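Local coordinates for FBP protein (Leishmania major, PDB 5OEZ) that probably hydrolyses fructose 1,6-bisphosphate to fructose 6-phosphate and phosphate in gluconeogenesis, using magnesium, as a homotetramer with an AMP-binding site, at residues C[29-34]-C[136-141]; C[37-42]-C[197-202]. One frame throughout, in Å; residues are numbered along the deposited sequence.

Contact 1 of 2, residues C[29-34]-C[136-141]; sequences TLLMMA and WGVWRL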
loop_
_atom_site.group_PDB
_atom_site.type_symbol
_atom_site.label_atom_id
_atom_site.label_comp_id
_atom_site.label_asym_id
_atom_site.label_seq_id
_atom_site.Cartn_x
_atom_site.Cartn_y
_atom_site.Cartn_z
ATOM N N THR C 29 -14.129 7.761 22.166
ATOM C CA THR C 29 -13.722 7.984 20.793
ATOM C C THR C 29 -12.217 8.216 20.698
ATOM O O THR C 29 -11.543 7.613 19.853
ATOM C CB THR C 29 -14.505 9.170 20.211
ATOM O OG1 THR C 29 -15.895 8.844 20.210
ATOM C CG2 THR C 29 -14.094 9.479 18.768
ATOM N N LEU C 30 -11.690 9.090 21.552
ATOM C CA LEU C 30 -10.257 9.370 21.547
ATOM C C LEU C 30 -9.459 8.126 21.906
ATOM O O LEU C 30 -8.427 7.861 21.285
ATOM C CB LEU C 30 -9.900 10.538 22.470
ATOM C CG LEU C 30 -10.514 11.913 22.170
ATOM C CD1 LEU C 30 -9.857 12.989 23.029
ATOM C CD2 LEU C 30 -10.416 12.278 20.703
ATOM N N LEU C 31 -9.943 7.350 22.881
ATOM C CA LEU C 31 -9.305 6.080 23.223
ATOM C C LEU C 31 -9.230 5.133 22.011
ATOM O O LEU C 31 -8.185 4.573 21.718
ATOM C CB LEU C 31 -10.051 5.390 24.364
ATOM C CG LEU C 31 -9.454 4.079 24.881
ATOM C CD1 LEU C 31 -8.232 4.388 25.725
ATOM C CD2 LEU C 31 -10.472 3.316 25.714
ATOM N N MET C 32 -10.348 4.951 21.328
ATOM C CA MET C 32 -10.387 4.063 20.176
ATOM C C MET C 32 -9.565 4.570 19.000
ATOM O O MET C 32 -9.054 3.757 18.244
ATOM C CB MET C 32 -11.823 3.733 19.759
ATOM C CG MET C 32 -12.574 2.884 20.784
ATOM S SD MET C 32 -11.683 1.409 21.329
ATOM C CE MET C 32 -11.188 0.631 19.773
ATOM N N MET C 33 -9.427 5.892 18.853
ATOM C CA MET C 33 -8.483 6.444 17.870
ATOM C C MET C 33 -7.077 6.011 18.172
ATOM O O MET C 33 -6.326 5.624 17.264
ATOM C CB MET C 33 -8.458 7.970 17.869
ATOM C CG MET C 33 -8.965 8.629 16.617
ATOM S SD MET C 33 -10.593 9.342 16.859
ATOM C CE MET C 33 -10.517 10.596 18.116
ATOM N N ALA C 34 -6.695 6.154 19.441
ATOM C CA ALA C 34 -5.352 5.791 19.867
ATOM C C ALA C 34 -5.061 4.289 19.626
ATOM O O ALA C 34 -3.966 3.927 19.173
ATOM C CB ALA C 34 -5.148 6.170 21.320
ATOM N N TRP C 136 -7.034 -6.058 24.438
ATOM C CA TRP C 136 -7.187 -5.030 25.458
ATOM C C TRP C 136 -8.547 -5.106 26.140
ATOM O O TRP C 136 -9.512 -5.553 25.547
ATOM C CB TRP C 136 -6.960 -3.614 24.874
ATOM C CG TRP C 136 -7.933 -3.298 23.838
ATOM C CD1 TRP C 136 -9.154 -2.727 24.013
ATOM C CD2 TRP C 136 -7.804 -3.570 22.438
ATOM N NE1 TRP C 136 -9.779 -2.604 22.797
ATOM C CE2 TRP C 136 -8.982 -3.129 21.821
ATOM C CE3 TRP C 136 -6.802 -4.137 21.651
ATOM C CZ2 TRP C 136 -9.195 -3.250 20.466
ATOM C CZ3 TRP C 136 -7.014 -4.248 20.294
ATOM C CH2 TRP C 136 -8.195 -3.809 19.717
ATOM N N GLY C 137 -8.584 -4.668 27.393
ATOM C CA GLY C 137 -9.808 -4.564 28.171
ATOM C C GLY C 137 -9.787 -3.225 28.863
ATOM O O GLY C 137 -8.739 -2.783 29.339
ATOM N N VAL C 138 -10.956 -2.603 28.949
ATOM C CA VAL C 138 -11.098 -1.249 29.474
ATOM C C VAL C 138 -12.108 -1.215 30.638
ATOM O O VAL C 138 -13.207 -1.759 30.538
ATOM C CB VAL C 138 -11.595 -0.291 28.365
ATOM C CG1 VAL C 138 -11.641 1.167 28.854
ATOM C CG2 VAL C 138 -10.739 -0.391 27.109
ATOM N N TRP C 139 -11.706 -0.591 31.737
ATOM C CA TRP C 139 -12.551 -0.389 32.914
ATOM C C TRP C 139 -12.652 1.121 33.120
ATOM O O TRP C 139 -11.857 1.886 32.548
ATOM C CB TRP C 139 -11.917 -1.014 34.153
ATOM C CG TRP C 139 -12.107 -2.477 34.313
ATOM C CD1 TRP C 139 -13.002 -3.099 35.132
ATOM C CD2 TRP C 139 -11.342 -3.513 33.702
ATOM N NE1 TRP C 139 -12.859 -4.458 35.057
ATOM C CE2 TRP C 139 -11.838 -4.743 34.190
ATOM C CE3 TRP C 139 -10.284 -3.528 32.790
ATOM C CZ2 TRP C 139 -11.321 -5.974 33.793
ATOM C CZ3 TRP C 139 -9.759 -4.766 32.395
ATOM C CH2 TRP C 139 -10.290 -5.967 32.885
ATOM N N ARG C 140 -13.590 1.528 33.969
ATOM C CA ARG C 140 -13.769 2.934 34.323
ATOM C C ARG C 140 -13.447 3.161 35.811
ATOM O O ARG C 140 -13.618 2.266 36.633
ATOM C CB ARG C 140 -15.193 3.369 33.967
ATOM C CG ARG C 140 -15.461 4.838 34.197
ATOM C CD ARG C 140 -16.892 5.185 33.858
ATOM N NE ARG C 140 -17.019 5.267 32.411
ATOM C CZ ARG C 140 -16.813 6.360 31.679
ATOM N NH1 ARG C 140 -16.479 7.524 32.237
ATOM N NH2 ARG C 140 -16.955 6.291 30.359
ATOM N N LEU C 141 -12.933 4.342 36.155
ATOM C CA LEU C 141 -12.781 4.705 37.567
ATOM C C LEU C 141 -14.124 4.522 38.254
ATOM O O LEU C 141 -15.118 5.081 37.779
ATOM C CB LEU C 141 -12.386 6.173 37.740
ATOM C CG LEU C 141 -10.933 6.611 37.698
ATOM C CD1 LEU C 141 -10.861 8.119 37.924
ATOM C CD2 LEU C 141 -10.134 5.869 38.744
#

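Contact 2 of 2, residues C[37-42]-C[197-202]; sequences TSVKVI and GEFILT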
loop_
_atom_site.group_PDB
_atom_site.type_symbol
_atom_site.label_atom_id
_atom_site.label_comp_id
_atom_site.label_asym_id
_atom_site.label_seq_id
_atom_site.Cartn_x
_atom_site.Cartn_y
_atom_site.Cartn_z
ATOM N N THR C 37 -4.663 3.580 15.833
ATOM C CA THR C 37 -3.357 4.027 15.381
ATOM C C THR C 37 -2.287 3.034 15.762
ATOM O O THR C 37 -1.395 2.712 14.941
ATOM C CB THR C 37 -3.003 5.426 15.938
ATOM O OG1 THR C 37 -4.014 6.350 15.545
ATOM C CG2 THR C 37 -1.681 5.912 15.376
ATOM N N SER C 38 -2.370 2.542 17.005
ATOM C CA SER C 38 -1.396 1.560 17.523
ATOM C C SER C 38 -1.405 0.294 16.684
ATOM O O SER C 38 -0.353 -0.243 16.332
ATOM C CB SER C 38 -1.700 1.202 18.983
ATOM O OG SER C 38 -1.698 2.356 19.802
ATOM N N VAL C 39 -2.609 -0.169 16.372
ATOM C CA VAL C 39 -2.787 -1.394 15.597
ATOM C C VAL C 39 -2.180 -1.253 14.201
ATOM O O VAL C 39 -1.530 -2.182 13.717
ATOM C CB VAL C 39 -4.265 -1.827 15.564
ATOM C CG1 VAL C 39 -4.503 -2.974 14.590
ATOM C CG2 VAL C 39 -4.694 -2.293 16.959
ATOM N N LYS C 40 -2.365 -0.092 13.586
ATOM C CA LYS C 40 -1.841 0.140 12.242
ATOM C C LYS C 40 -0.329 0.217 12.218
ATOM O O LYS C 40 0.301 -0.248 11.268
ATOM C CB LYS C 40 -2.456 1.397 11.640
ATOM C CG LYS C 40 -3.920 1.192 11.329
ATOM C CD LYS C 40 -4.576 2.352 10.619
ATOM C CE LYS C 40 -4.652 3.587 11.486
ATOM N NZ LYS C 40 -4.957 4.738 10.600
ATOM N N VAL C 41 0.246 0.828 13.248
ATOM C CA VAL C 41 1.691 0.908 13.376
ATOM C C VAL C 41 2.296 -0.487 13.546
ATOM O O VAL C 41 3.313 -0.813 12.930
ATOM C CB VAL C 41 2.105 1.840 14.547
ATOM C CG1 VAL C 41 3.590 1.699 14.878
ATOM C CG2 VAL C 41 1.798 3.285 14.185
ATOM N N ILE C 42 1.657 -1.308 14.364
ATOM C CA ILE C 42 2.120 -2.692 14.578
ATOM C C ILE C 42 2.003 -3.530 13.303
ATOM O O ILE C 42 2.893 -4.303 12.986
ATOM C CB ILE C 42 1.360 -3.351 15.739
ATOM C CG1 ILE C 42 1.735 -2.651 17.047
ATOM C CG2 ILE C 42 1.666 -4.840 15.811
ATOM C CD1 ILE C 42 0.728 -2.854 18.161
ATOM N N GLY C 197 -6.342 3.469 5.142
ATOM C CA GLY C 197 -5.932 3.385 6.537
ATOM C C GLY C 197 -7.053 3.582 7.537
ATOM O O GLY C 197 -6.924 4.359 8.477
ATOM N N GLU C 198 -8.167 2.906 7.310
ATOM C CA GLU C 198 -9.309 2.964 8.218
ATOM C C GLU C 198 -9.823 1.544 8.394
ATOM O O GLU C 198 -9.778 0.734 7.473
ATOM C CB GLU C 198 -10.430 3.843 7.658
ATOM C CG GLU C 198 -10.082 5.323 7.470
ATOM C CD GLU C 198 -10.110 6.158 8.749
ATOM O OE1 GLU C 198 -10.647 5.695 9.778
ATOM O OE2 GLU C 198 -9.603 7.307 8.708
ATOM N N PHE C 199 -10.342 1.279 9.580
ATOM C CA PHE C 199 -11.068 0.063 9.862
ATOM C C PHE C 199 -12.505 0.235 9.406
ATOM O O PHE C 199 -13.141 1.219 9.749
ATOM C CB PHE C 199 -10.975 -0.249 11.358
ATOM C CG PHE C 199 -9.637 -0.780 11.750
ATOM C CD1 PHE C 199 -9.347 -2.129 11.571
ATOM C CD2 PHE C 199 -8.655 0.060 12.226
ATOM C CE1 PHE C 199 -8.108 -2.639 11.894
ATOM C CE2 PHE C 199 -7.403 -0.436 12.532
ATOM C CZ PHE C 199 -7.131 -1.783 12.368
ATOM N N ILE C 200 -12.980 -0.725 8.621
ATOM C CA ILE C 200 -14.277 -0.702 7.970
ATOM C C ILE C 200 -15.082 -1.820 8.606
ATOM O O ILE C 200 -14.537 -2.877 8.910
ATOM C CB ILE C 200 -14.109 -0.980 6.449
ATOM C CG1 ILE C 200 -13.247 0.105 5.787
ATOM C CG2 ILE C 200 -15.446 -1.093 5.733
ATOM C CD1 ILE C 200 -13.713 1.538 6.019
ATOM N N LEU C 201 -16.380 -1.592 8.786
ATOM C CA LEU C 201 -17.258 -2.596 9.357
ATOM C C LEU C 201 -17.506 -3.710 8.343
ATOM O O LEU C 201 -17.944 -3.443 7.222
ATOM C CB LEU C 201 -18.589 -1.956 9.777
ATOM C CG LEU C 201 -19.679 -2.869 10.342
ATOM C CD1 LEU C 201 -19.231 -3.542 11.622
ATOM C CD2 LEU C 201 -20.942 -2.071 10.586
ATOM N N THR C 202 -17.236 -4.953 8.742
ATOM C CA THR C 202 -17.399 -6.123 7.860
ATOM C C THR C 202 -18.199 -7.300 8.446
ATOM O O THR C 202 -18.772 -8.068 7.684
ATOM C CB THR C 202 -16.015 -6.639 7.382
ATOM O OG1 THR C 202 -15.134 -6.818 8.504
ATOM C CG2 THR C 202 -15.368 -5.649 6.399
#

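Contact 1 of 2, residues C[29-34]-C[136-141]
The Trp-136 indole meets the helix at its six-membered ring, where the terminal methyl of Met-32 arrives obliquely, with CE 4.4 Å from CZ2. Helix 27-47 here lies on the large mixed sheet of the FBPase N-terminal domain, a helix-on-sheet layer; the CA atoms of Leu-31 and Val-138, the nearest pair across the segments, are 9.8 Å apart. Trp-136 and Val-138, two residues apart on strand 132-140, point from the same face of the sheet toward the helix. The indole also touches Phe-117 on the adjoining strand 113-121 and Leu-179 on strand 177-182, two strands away on the other side. Met-32 does not aim its CB at the strand; three successive bends of one sense (chi1 -67°, chi2 -50°, chi3 -50°) fold the chain so that the S-methyl end comes close to the tryptophan. Leu-31 does point at the strand. No hydrogen bond joins the segments, and the 124 Å² buried between them comes from apolar side chains in a fully buried setting. The AMP site, empty in this chain, is close by: Thr-29 belongs to it, while Met-32 and Val-138 lie near two further members, Phe-28 and Tyr-113. The packing thus lies beside what is probably the allosteric pocket. Leu-31 and Val-138 meet tip to tip, and Leu-31 CD2 sits 4.0 Å from each of Val-138 CG1 and CG2, facing the fork of the valine.

Contact 2 of 2, residues C[37-42]-C[197-202]
Gly-197 meets Lys-40 first: its carbonyl O accepts a hydrogen bond from NZ at 2.9 Å. NZ approaches at a C=O...N angle of 135°, tilted 34° from the carbonyl plane. Lys-40 reaches it through a turn at chi3 (-66°) that breaks its otherwise extended outer chain. Gly-197 has positive phi, a conformation glycine adopts readily, just before strand 198-203 begins. Helix 27-47 packs here against that strand, which ends the large sheet of the FBPase N-terminal domain within the chain. Glu-198 turns its CB away from this helix, and its OE2 stays 5.6 Å from NZ of Lys-40 in its own chain. Its partners are on the second subunit, whose Lys-40 gives it a salt bridge and whose Thr-37 a hydrogen bond. Phe-199 returns to the helix: CZ lies 3.6 Å from Val-39 CG1, and CE2 lies 4.0 Å from Lys-40 CG, which sits obliquely beside the ring, the ring and the lysine chain running alongside each other with opposite headings. The Lys-40 ammonium also pairs with Glu-198 and the Ile-196 carbonyl O of the second subunit, so a buried positive charge is met by three oxygens from two chains, which probably stabilises the charge and joins this part of the fold to the second subunit.

Overall arrangement
Both contacts rest on helix 27-47, which runs over one large mixed sheet: contact 1 engages the inner strand 132-140, contact 2 the strand 198-203 that ends the sheet within the chain. Their centres are 15 Å apart, and all touching residues in both are buried, though contact 2 lies somewhat farther from the chain centre (17 Å against 14 Å). The chemistry follows the place. Contact 1 is wholly apolar, beside the AMP site, whereas contact 2, the larger at 184 Å², adds a hydrogen bond to its apolar packing. Each also reaches the second subunit, contact 1 through packing such as Met-33 on its counterpart and contact 2 through charged pairs.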